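Local structure of flagellar assembly protein FliH (Salmonella typhimurium, 5B0O) at residues V50-L55 with L82-E87; K72-V77 with G97-G102; T105-G110 with A122-R127. The protein is needed for the assembly and regrowth of the bacterial flagellum and takes part in flagellar protein export. One frame throughout, in Å; residues are numbered along the deposited sequence.

Contact 1: residues V50-L55 with L82-E87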
loop_
_atom_site.group_PDB
_atom_site.type_symbol
_atom_site.label_atom_id
_atom_site.label_comp_id
_atom_site.label_asym_id
_atom_site.label_seq_id
_atom_site.Cartn_x
_atom_site.Cartn_y
_atom_site.Cartn_z
ATOM N N VAL E 50 -13.939 27.347 -33.047
ATOM C CA VAL E 50 -13.307 27.472 -34.349
ATOM C C VAL E 50 -11.783 27.540 -34.285
ATOM O O VAL E 50 -11.116 27.685 -35.314
ATOM C CB VAL E 50 -13.819 28.720 -35.091
ATOM C CG1 VAL E 50 -14.604 28.319 -36.331
ATOM C CG2 VAL E 50 -14.671 29.577 -34.166
ATOM N N ASP E 51 -11.220 27.416 -33.090
ATOM C CA ASP E 51 -9.765 27.446 -32.995
ATOM C C ASP E 51 -9.132 26.062 -32.927
ATOM O O ASP E 51 -9.270 25.338 -31.940
ATOM C CB ASP E 51 -9.289 28.324 -31.837
ATOM C CG ASP E 51 -9.104 29.773 -32.249
ATOM O OD1 ASP E 51 -8.065 30.092 -32.871
ATOM O OD2 ASP E 51 -10.001 30.592 -31.957
ATOM N N ASN E 52 -8.437 25.709 -34.003
ATOM C CA ASN E 52 -7.608 24.521 -34.031
ATOM C C ASN E 52 -6.203 24.883 -33.568
ATOM O O ASN E 52 -5.290 24.061 -33.637
ATOM C CB ASN E 52 -7.539 23.906 -35.436
ATOM C CG ASN E 52 -8.583 24.463 -36.388
ATOM O OD1 ASN E 52 -9.752 24.082 -36.336
ATOM N ND2 ASN E 52 -8.150 25.334 -37.299
ATOM N N SER E 53 -6.036 26.119 -33.109
ATOM C CA SER E 53 -4.721 26.645 -32.774
ATOM C C SER E 53 -3.913 25.628 -31.966
ATOM O O SER E 53 -2.762 25.341 -32.292
ATOM C CB SER E 53 -4.873 27.954 -31.994
ATOM O OG SER E 53 -3.627 28.604 -31.812
ATOM N N ALA E 54 -4.532 25.066 -30.932
ATOM C CA ALA E 54 -3.887 24.054 -30.098
ATOM C C ALA E 54 -3.853 22.686 -30.784
ATOM O O ALA E 54 -2.849 21.972 -30.713
ATOM C CB ALA E 54 -4.586 23.955 -28.752
ATOM N N LEU E 55 -4.959 22.318 -31.430
ATOM C CA LEU E 55 -5.031 21.070 -32.187
ATOM C C LEU E 55 -3.998 21.057 -33.310
ATOM O O LEU E 55 -3.272 20.080 -33.481
ATOM C CB LEU E 55 -6.437 20.851 -32.756
ATOM C CG LEU E 55 -6.614 19.678 -33.723
ATOM C CD1 LEU E 55 -6.208 18.394 -33.054
ATOM C CD2 LEU E 55 -8.041 19.576 -34.224
ATOM N N LEU E 82 -12.031 18.836 -39.356
ATOM C CA LEU E 82 -11.407 18.182 -40.512
ATOM C C LEU E 82 -11.010 19.110 -41.654
ATOM O O LEU E 82 -9.848 19.148 -42.049
ATOM C CB LEU E 82 -12.302 17.063 -41.051
ATOM C CG LEU E 82 -11.759 16.282 -42.249
ATOM C CD1 LEU E 82 -12.280 14.866 -42.252
ATOM C CD2 LEU E 82 -12.113 16.966 -43.546
ATOM N N GLN E 83 -11.979 19.841 -42.195
ATOM C CA GLN E 83 -11.735 20.690 -43.359
ATOM C C GLN E 83 -10.630 21.695 -43.092
ATOM O O GLN E 83 -9.779 21.932 -43.944
ATOM C CB GLN E 83 -13.008 21.433 -43.778
ATOM C CG GLN E 83 -14.001 20.601 -44.583
ATOM C CD GLN E 83 -15.083 21.454 -45.223
ATOM O OE1 GLN E 83 -15.041 22.682 -45.153
ATOM N NE2 GLN E 83 -16.056 20.805 -45.850
ATOM N N ARG E 84 -10.657 22.288 -41.905
ATOM C CA ARG E 84 -9.702 23.327 -41.545
ATOM C C ARG E 84 -8.292 22.761 -41.376
ATOM O O ARG E 84 -7.321 23.339 -41.857
ATOM C CB ARG E 84 -10.176 24.044 -40.280
ATOM C CG ARG E 84 -11.602 24.579 -40.407
ATOM C CD ARG E 84 -12.063 25.309 -39.162
ATOM N NE ARG E 84 -12.640 24.406 -38.171
ATOM C CZ ARG E 84 -12.608 24.631 -36.863
ATOM N NH1 ARG E 84 -12.014 25.719 -36.399
ATOM N NH2 ARG E 84 -13.156 23.767 -36.018
ATOM N N VAL E 85 -8.187 21.625 -40.695
ATOM C CA VAL E 85 -6.905 20.948 -40.525
ATOM C C VAL E 85 -6.396 20.496 -41.883
ATOM O O VAL E 85 -5.217 20.639 -42.199
ATOM C CB VAL E 85 -7.042 19.728 -39.596
ATOM C CG1 VAL E 85 -5.784 18.882 -39.627
ATOM C CG2 VAL E 85 -7.358 20.176 -38.177
ATOM N N GLU E 86 -7.302 19.953 -42.684
ATOM C CA GLU E 86 -6.982 19.538 -44.038
ATOM C C GLU E 86 -6.279 20.670 -44.785
ATOM O O GLU E 86 -5.282 20.450 -45.458
ATOM C CB GLU E 86 -8.256 19.108 -44.769
ATOM C CG GLU E 86 -8.023 18.184 -45.945
ATOM C CD GLU E 86 -7.384 18.887 -47.117
ATOM O OE1 GLU E 86 -7.292 20.130 -47.078
ATOM O OE2 GLU E 86 -6.979 18.200 -48.080
ATOM N N GLU E 87 -6.797 21.883 -44.674
ATOM C CA GLU E 87 -6.170 23.008 -45.348
ATOM C C GLU E 87 -4.798 23.359 -44.758
ATOM O O GLU E 87 -3.786 23.298 -45.453
ATOM C CB GLU E 87 -7.122 24.206 -45.347
ATOM C CG GLU E 87 -8.539 23.788 -45.709
ATOM C CD GLU E 87 -9.429 24.938 -46.128
ATOM O OE1 GLU E 87 -9.069 26.105 -45.862
ATOM O OE2 GLU E 87 -10.500 24.665 -46.717
#

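Contact 2: residues K72-V77 with G97-G102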
loop_
_atom_site.group_PDB
_atom_site.type_symbol
_atom_site.label_atom_id
_atom_site.label_comp_id
_atom_site.label_asym_id
_atom_site.label_seq_id
_atom_site.Cartn_x
_atom_site.Cartn_y
_atom_site.Cartn_z
ATOM N N LYS E 72 1.106 2.581 -42.500
ATOM C CA LYS E 72 0.039 3.267 -43.221
ATOM C C LYS E 72 -0.707 4.173 -42.260
ATOM O O LYS E 72 -1.914 4.039 -42.066
ATOM C CB LYS E 72 -0.938 2.276 -43.861
ATOM C CG LYS E 72 -0.333 1.360 -44.912
ATOM C CD LYS E 72 -1.401 0.516 -45.596
ATOM C CE LYS E 72 -2.181 -0.323 -44.592
ATOM N NZ LYS E 72 -1.348 -1.364 -43.919
ATOM N N PRO E 73 0.026 5.124 -41.665
ATOM C CA PRO E 73 -0.501 6.014 -40.630
ATOM C C PRO E 73 -1.699 6.799 -41.129
ATOM O O PRO E 73 -1.697 7.236 -42.281
ATOM C CB PRO E 73 0.668 6.971 -40.368
ATOM C CG PRO E 73 1.874 6.226 -40.821
ATOM C CD PRO E 73 1.416 5.454 -42.012
ATOM N N GLN E 74 -2.708 6.959 -40.275
ATOM C CA GLN E 74 -3.861 7.790 -40.597
ATOM C C GLN E 74 -4.237 8.671 -39.406
ATOM O O GLN E 74 -4.422 8.178 -38.296
ATOM C CB GLN E 74 -5.050 6.937 -41.048
ATOM C CG GLN E 74 -5.934 6.419 -39.918
ATOM C CD GLN E 74 -7.030 5.483 -40.412
ATOM O OE1 GLN E 74 -7.695 4.806 -39.621
ATOM N NE2 GLN E 74 -7.225 5.445 -41.728
ATOM N N LEU E 75 -4.306 9.979 -39.638
ATOM C CA LEU E 75 -4.747 10.934 -38.625
ATOM C C LEU E 75 -6.254 11.098 -38.716
ATOM O O LEU E 75 -6.809 11.195 -39.810
ATOM C CB LEU E 75 -4.063 12.288 -38.816
ATOM C CG LEU E 75 -4.608 13.506 -38.070
ATOM C CD1 LEU E 75 -4.472 13.330 -36.582
ATOM C CD2 LEU E 75 -3.889 14.771 -38.508
ATOM N N ARG E 76 -6.913 11.110 -37.564
ATOM C CA ARG E 76 -8.362 11.239 -37.509
ATOM C C ARG E 76 -8.733 12.404 -36.619
ATOM O O ARG E 76 -8.195 12.553 -35.519
ATOM C CB ARG E 76 -9.006 9.977 -36.935
ATOM C CG ARG E 76 -8.659 8.699 -37.651
ATOM C CD ARG E 76 -9.167 7.507 -36.867
ATOM N NE ARG E 76 -8.577 6.259 -37.337
ATOM C CZ ARG E 76 -8.710 5.095 -36.712
ATOM N NH1 ARG E 76 -9.415 5.026 -35.590
ATOM N NH2 ARG E 76 -8.138 4.002 -37.205
ATOM N N VAL E 77 -9.659 13.226 -37.097
ATOM C CA VAL E 77 -10.210 14.303 -36.300
ATOM C C VAL E 77 -11.710 14.364 -36.545
ATOM O O VAL E 77 -12.213 13.756 -37.490
ATOM C CB VAL E 77 -9.569 15.645 -36.650
ATOM C CG1 VAL E 77 -10.001 16.697 -35.653
ATOM C CG2 VAL E 77 -8.064 15.523 -36.638
ATOM N N GLY E 97 3.430 11.243 -45.552
ATOM C CA GLY E 97 2.791 10.024 -46.005
ATOM C C GLY E 97 1.561 9.625 -45.214
ATOM O O GLY E 97 1.028 8.537 -45.421
ATOM N N TRP E 98 1.113 10.489 -44.307
ATOM C CA TRP E 98 -0.099 10.217 -43.535
ATOM C C TRP E 98 -1.328 10.493 -44.381
ATOM O O TRP E 98 -1.266 11.277 -45.324
ATOM C CB TRP E 98 -0.173 11.087 -42.279
ATOM C CG TRP E 98 0.847 10.779 -41.237
ATOM C CD1 TRP E 98 1.903 9.939 -41.358
ATOM C CD2 TRP E 98 0.911 11.318 -39.910
ATOM N NE1 TRP E 98 2.627 9.920 -40.195
ATOM C CE2 TRP E 98 2.037 10.762 -39.288
ATOM C CE3 TRP E 98 0.121 12.219 -39.190
ATOM C CZ2 TRP E 98 2.396 11.071 -37.973
ATOM C CZ3 TRP E 98 0.479 12.526 -37.889
ATOM C CH2 TRP E 98 1.603 11.952 -37.294
ATOM N N ARG E 99 -2.443 9.854 -44.039
ATOM C CA ARG E 99 -3.719 10.194 -44.659
ATOM C C ARG E 99 -4.712 10.637 -43.599
ATOM O O ARG E 99 -4.515 10.380 -42.415
ATOM C CB ARG E 99 -4.271 9.043 -45.506
ATOM C CG ARG E 99 -4.629 7.807 -44.738
ATOM C CD ARG E 99 -4.739 6.621 -45.679
ATOM N NE ARG E 99 -4.833 5.363 -44.948
ATOM C CZ ARG E 99 -5.791 4.460 -45.126
ATOM N NH1 ARG E 99 -6.751 4.664 -46.027
ATOM N NH2 ARG E 99 -5.786 3.350 -44.401
ATOM N N LEU E 100 -5.758 11.337 -44.023
ATOM C CA LEU E 100 -6.702 11.930 -43.085
ATOM C C LEU E 100 -8.131 11.451 -43.312
ATOM O O LEU E 100 -8.574 11.251 -44.446
ATOM C CB LEU E 100 -6.632 13.452 -43.155
ATOM C CG LEU E 100 -7.300 14.193 -42.004
ATOM C CD1 LEU E 100 -6.668 15.557 -41.792
ATOM C CD2 LEU E 100 -8.792 14.323 -42.238
ATOM N N ARG E 101 -8.836 11.262 -42.205
ATOM C CA ARG E 101 -10.221 10.829 -42.207
ATOM C C ARG E 101 -10.958 11.658 -41.181
ATOM O O ARG E 101 -10.343 12.212 -40.272
ATOM C CB ARG E 101 -10.318 9.377 -41.760
ATOM C CG ARG E 101 -9.974 8.337 -42.797
ATOM C CD ARG E 101 -10.156 6.967 -42.171
ATOM N NE ARG E 101 -10.965 7.067 -40.956
ATOM C CZ ARG E 101 -10.982 6.162 -39.980
ATOM N NH1 ARG E 101 -10.231 5.072 -40.061
ATOM N NH2 ARG E 101 -11.752 6.351 -38.916
ATOM N N GLY E 102 -12.273 11.771 -41.328
ATOM C CA GLY E 102 -13.072 12.249 -40.220
ATOM C C GLY E 102 -13.428 11.084 -39.320
ATOM O O GLY E 102 -13.765 10.001 -39.800
#

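Contact 3: residues T105-G110 with A122-R127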
loop_
_atom_site.group_PDB
_atom_site.type_symbol
_atom_site.label_atom_id
_atom_site.label_comp_id
_atom_site.label_asym_id
_atom_site.label_seq_id
_atom_site.Cartn_x
_atom_site.Cartn_y
_atom_site.Cartn_z
ATOM N N THR E 105 -16.403 10.303 -33.574
ATOM C CA THR E 105 -16.368 10.100 -32.131
ATOM C C THR E 105 -15.243 10.846 -31.426
ATOM O O THR E 105 -15.081 10.733 -30.219
ATOM C CB THR E 105 -16.279 8.614 -31.782
ATOM O OG1 THR E 105 -14.932 8.166 -31.953
ATOM C CG2 THR E 105 -17.190 7.816 -32.684
ATOM N N LEU E 106 -14.455 11.601 -32.174
ATOM C CA LEU E 106 -13.440 12.420 -31.532
ATOM C C LEU E 106 -14.050 13.775 -31.216
ATOM O O LEU E 106 -14.810 14.321 -32.008
ATOM C CB LEU E 106 -12.184 12.560 -32.405
ATOM C CG LEU E 106 -11.476 11.263 -32.819
ATOM C CD1 LEU E 106 -10.290 11.544 -33.722
ATOM C CD2 LEU E 106 -11.036 10.450 -31.607
ATOM N N HIS E 107 -13.749 14.303 -30.041
ATOM C CA HIS E 107 -14.211 15.635 -29.698
ATOM C C HIS E 107 -13.303 16.676 -30.334
ATOM O O HIS E 107 -12.142 16.403 -30.636
ATOM C CB HIS E 107 -14.271 15.821 -28.185
ATOM C CG HIS E 107 -15.095 14.789 -27.480
ATOM N ND1 HIS E 107 -14.622 13.520 -27.205
ATOM C CD2 HIS E 107 -16.353 14.832 -26.993
ATOM C CE1 HIS E 107 -15.557 12.833 -26.579
ATOM N NE2 HIS E 107 -16.620 13.603 -26.436
ATOM N N HIS E 108 -13.853 17.865 -30.553
ATOM C CA HIS E 108 -13.117 18.970 -31.155
ATOM C C HIS E 108 -11.838 19.265 -30.379
ATOM O O HIS E 108 -11.832 19.217 -29.157
ATOM C CB HIS E 108 -13.993 20.228 -31.179
ATOM C CG HIS E 108 -15.316 20.041 -31.853
ATOM N ND1 HIS E 108 -16.235 19.096 -31.452
ATOM C CD2 HIS E 108 -15.885 20.699 -32.893
ATOM C CE1 HIS E 108 -17.307 19.172 -32.220
ATOM N NE2 HIS E 108 -17.118 20.137 -33.103
ATOM N N GLY E 109 -10.752 19.563 -31.087
ATOM C CA GLY E 109 -9.518 19.984 -30.443
ATOM C C GLY E 109 -8.627 18.825 -30.046
ATOM O O GLY E 109 -7.675 18.992 -29.281
ATOM N N GLY E 110 -8.925 17.651 -30.597
ATOM C CA GLY E 110 -8.205 16.431 -30.276
ATOM C C GLY E 110 -8.180 15.474 -31.450
ATOM O O GLY E 110 -9.016 15.568 -32.349
ATOM N N ALA E 122 -4.149 11.666 -29.085
ATOM C CA ALA E 122 -4.311 13.055 -28.663
ATOM C C ALA E 122 -5.765 13.449 -28.359
ATOM O O ALA E 122 -6.070 14.627 -28.218
ATOM C CB ALA E 122 -3.676 13.997 -29.648
ATOM N N SER E 123 -6.665 12.472 -28.343
ATOM C CA SER E 123 -8.079 12.711 -28.035
ATOM C C SER E 123 -8.298 13.383 -26.678
ATOM O O SER E 123 -7.614 13.067 -25.708
ATOM C CB SER E 123 -8.855 11.390 -28.076
ATOM O OG SER E 123 -8.528 10.558 -26.975
ATOM N N VAL E 124 -9.250 14.312 -26.608
ATOM C CA VAL E 124 -9.601 14.936 -25.329
ATOM C C VAL E 124 -10.355 13.947 -24.456
ATOM O O VAL E 124 -10.521 14.163 -23.262
ATOM C CB VAL E 124 -10.460 16.225 -25.483
ATOM C CG1 VAL E 124 -9.700 17.307 -26.240
ATOM C CG2 VAL E 124 -11.784 15.917 -26.154
ATOM N N ALA E 125 -10.816 12.865 -25.069
ATOM C CA ALA E 125 -11.533 11.821 -24.356
ATOM C C ALA E 125 -10.595 11.112 -23.386
ATOM O O ALA E 125 -10.950 10.835 -22.242
ATOM C CB ALA E 125 -12.114 10.830 -25.347
ATOM N N THR E 126 -9.398 10.799 -23.863
ATOM C CA THR E 126 -8.410 10.127 -23.044
ATOM C C THR E 126 -7.758 11.106 -22.071
ATOM O O THR E 126 -7.429 10.737 -20.952
ATOM C CB THR E 126 -7.384 9.394 -23.917
ATOM O OG1 THR E 126 -8.030 8.290 -24.564
ATOM C CG2 THR E 126 -6.238 8.865 -23.090
ATOM N N ARG E 127 -7.606 12.363 -22.472
ATOM C CA ARG E 127 -7.078 13.371 -21.552
ATOM C C ARG E 127 -8.000 13.608 -20.356
ATOM O O ARG E 127 -7.544 14.037 -19.303
ATOM C CB ARG E 127 -6.833 14.689 -22.269
ATOM C CG ARG E 127 -5.983 14.579 -23.503
ATOM C CD ARG E 127 -5.943 15.924 -24.185
ATOM N NE ARG E 127 -4.982 15.981 -25.275
ATOM C CZ ARG E 127 -4.906 16.991 -26.132
ATOM N NH1 ARG E 127 -5.743 18.013 -26.020
ATOM N NH2 ARG E 127 -4.004 16.977 -27.104
#

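Contact 1: residues V50-L55 with L82-E87
The loop leading into helix 53-63, with Leu55 in its first turn, packs on helix 79-96 in the C-terminal part of FliH: Arg84 reaches across to Asn52, and Val85 meets Leu55. The backbones stay well apart, with 7.4 Å between Asn52 CA and Val85 CA, and side chains bridge the gap. A long side chain such as arginine suits this. Its CG lies anti to the carbonyl carbon (chi1 -54°), and a bend at chi3 (-87°) swings the guanidinium group round toward the loop that precedes helix 53-63. Asn52 OD1 lies over one face of that group, the amide and guanidinium planes being 60° apart. With OD1 over the face, the N-H groups do not point at it, and no hydrogen bond is formed; what remains is probably a general attraction between the amide oxygen and the cation. Asn52 ND2 in turn rests 3.8 Å from Arg84 CB, so the short amide side chain lies against the aliphatic root of the arginine as well as its charged end. Val50 is also beside the guanidinium group, but its carbonyl is modelled too close for its placement to be trusted. The firmer grip on the charged end comes through NH2, which forms a salt bridge with Asp81 and a hydrogen bond with the carbonyl of Ala49. Deeper in, the character changes to hydrocarbon. Leu55 CD2 meets Val85 CG2 at 4.1 Å, the two side chains crossing at about a right angle, and branched apolar residues suit this buried level. Ala54, beside the contact, packs on Gly45 of the second subunit. Val85 also packs on Ile56 and Ile59 of helix 53-63, and both it and Leu82 reach Leu100 of strand 99-102.

Contact 2: residues K72-V77 with G97-G102
Arg76 and Arg101 run side by side and point the same way from adjacent parallel strands, their guanidinium planes only 18° apart. Arg76 CD lies 3.4 Å above the plane of the Arg101 group, near its rim. Gln74 stands on the same face of the sheet. Its CG sits between the backbone N and the carbonyl carbon (chi1 87°), and the extended chain brings OE1 to Arg76, whose NH2 approaches in the carbonyl plane while NE, at 2.8 Å, stands above it. The amide is nearly perpendicular to the Arg101 guanidinium, and its NE2 lies over a face of the Arg99 guanidinium. Just before the strands, Pro73 CB sits 3.7 Å from the centroid of the Trp98 five-membered ring, a CH-pi contact suited to a rigid ring on a flat indole. The backbones join as the strands of a beta-alpha-beta unit: Leu75 N donates to Arg99 O at 2.8 Å, and Arg101 N to Leu75 O at 3.1 Å. Leu75, Val77 and Leu100 turn to the opposite face, under helices 53-63 and 79-96. Arg76 and Arg101 are like charges lying close; Asp103, touched by Arg76 and in a long, weak ion pair with Arg101, probably offsets part of that charge.

Contact 3: residues T105-G110 with A122-R127
The imidazole of His107 meets Val124 and Ala125 obliquely, with Val124 CG2 3.7 Å from His107 CG and Ala125 CB 4.1 Å from His107 ND1. The second flat group, the Arg127 guanidinium, carries Ala122 O over one face, 3.1 Å above its plane, while Gly109 O approaches it obliquely. Val124 CG2, between the backbone N and the carbonyl carbon, points to His107, and CG1 lies 4.0 Å from Gly109 O, so its two branches meet the first residue of the type II turn 107-110 and the carbonyls in its middle. Gly109, with phi of 87°, takes the position in that turn where glycine is readily accommodated. Gly110, lacking a side chain, lets the backbones come close, its CA 4.3 Å from Ser123 CA. Ser123 is the N-cap of helix 124-135; its OG accepts from Thr126 N at 3.2 Å and also bonds to Asp121. Gly109 N donates to Asp81 of helix 79-96. Arg127 hydrogen-bonds to Val43 O of the second subunit and to the backbone of another protein, so this helix start lies between the 105-110 loop and the partner chains. Ala122 and Arg127 pack on Gln58 of helix 53-63, and Leu106 and Ser123 touch Lys112 of strand 112-114.

In the fold
The three contacts tie one compact C-terminal domain together, their centres 13 to 15 Å apart. Leu55 of contact 1 is the common neighbour: its CD2 lies 3.8 Å from Val77 CG1 of contact 2, and its CD1 lies 3.7 Å from Gly110 N of contact 3. Contacts 2 and 3 meet directly where Val77 CG1 comes 3.6 Å from Gly110 O. Asp81 adds a polar link, pairing with Arg84 in contact 1 and accepting from Gly109 N in contact 3. Contact 2 joins the edge strand 99-102 to its inner neighbour 74-77 and touches no other protein chain of the assembly, whereas contacts 1 and 3 both reach the second subunit, and contact 3 also meets the chain of another protein.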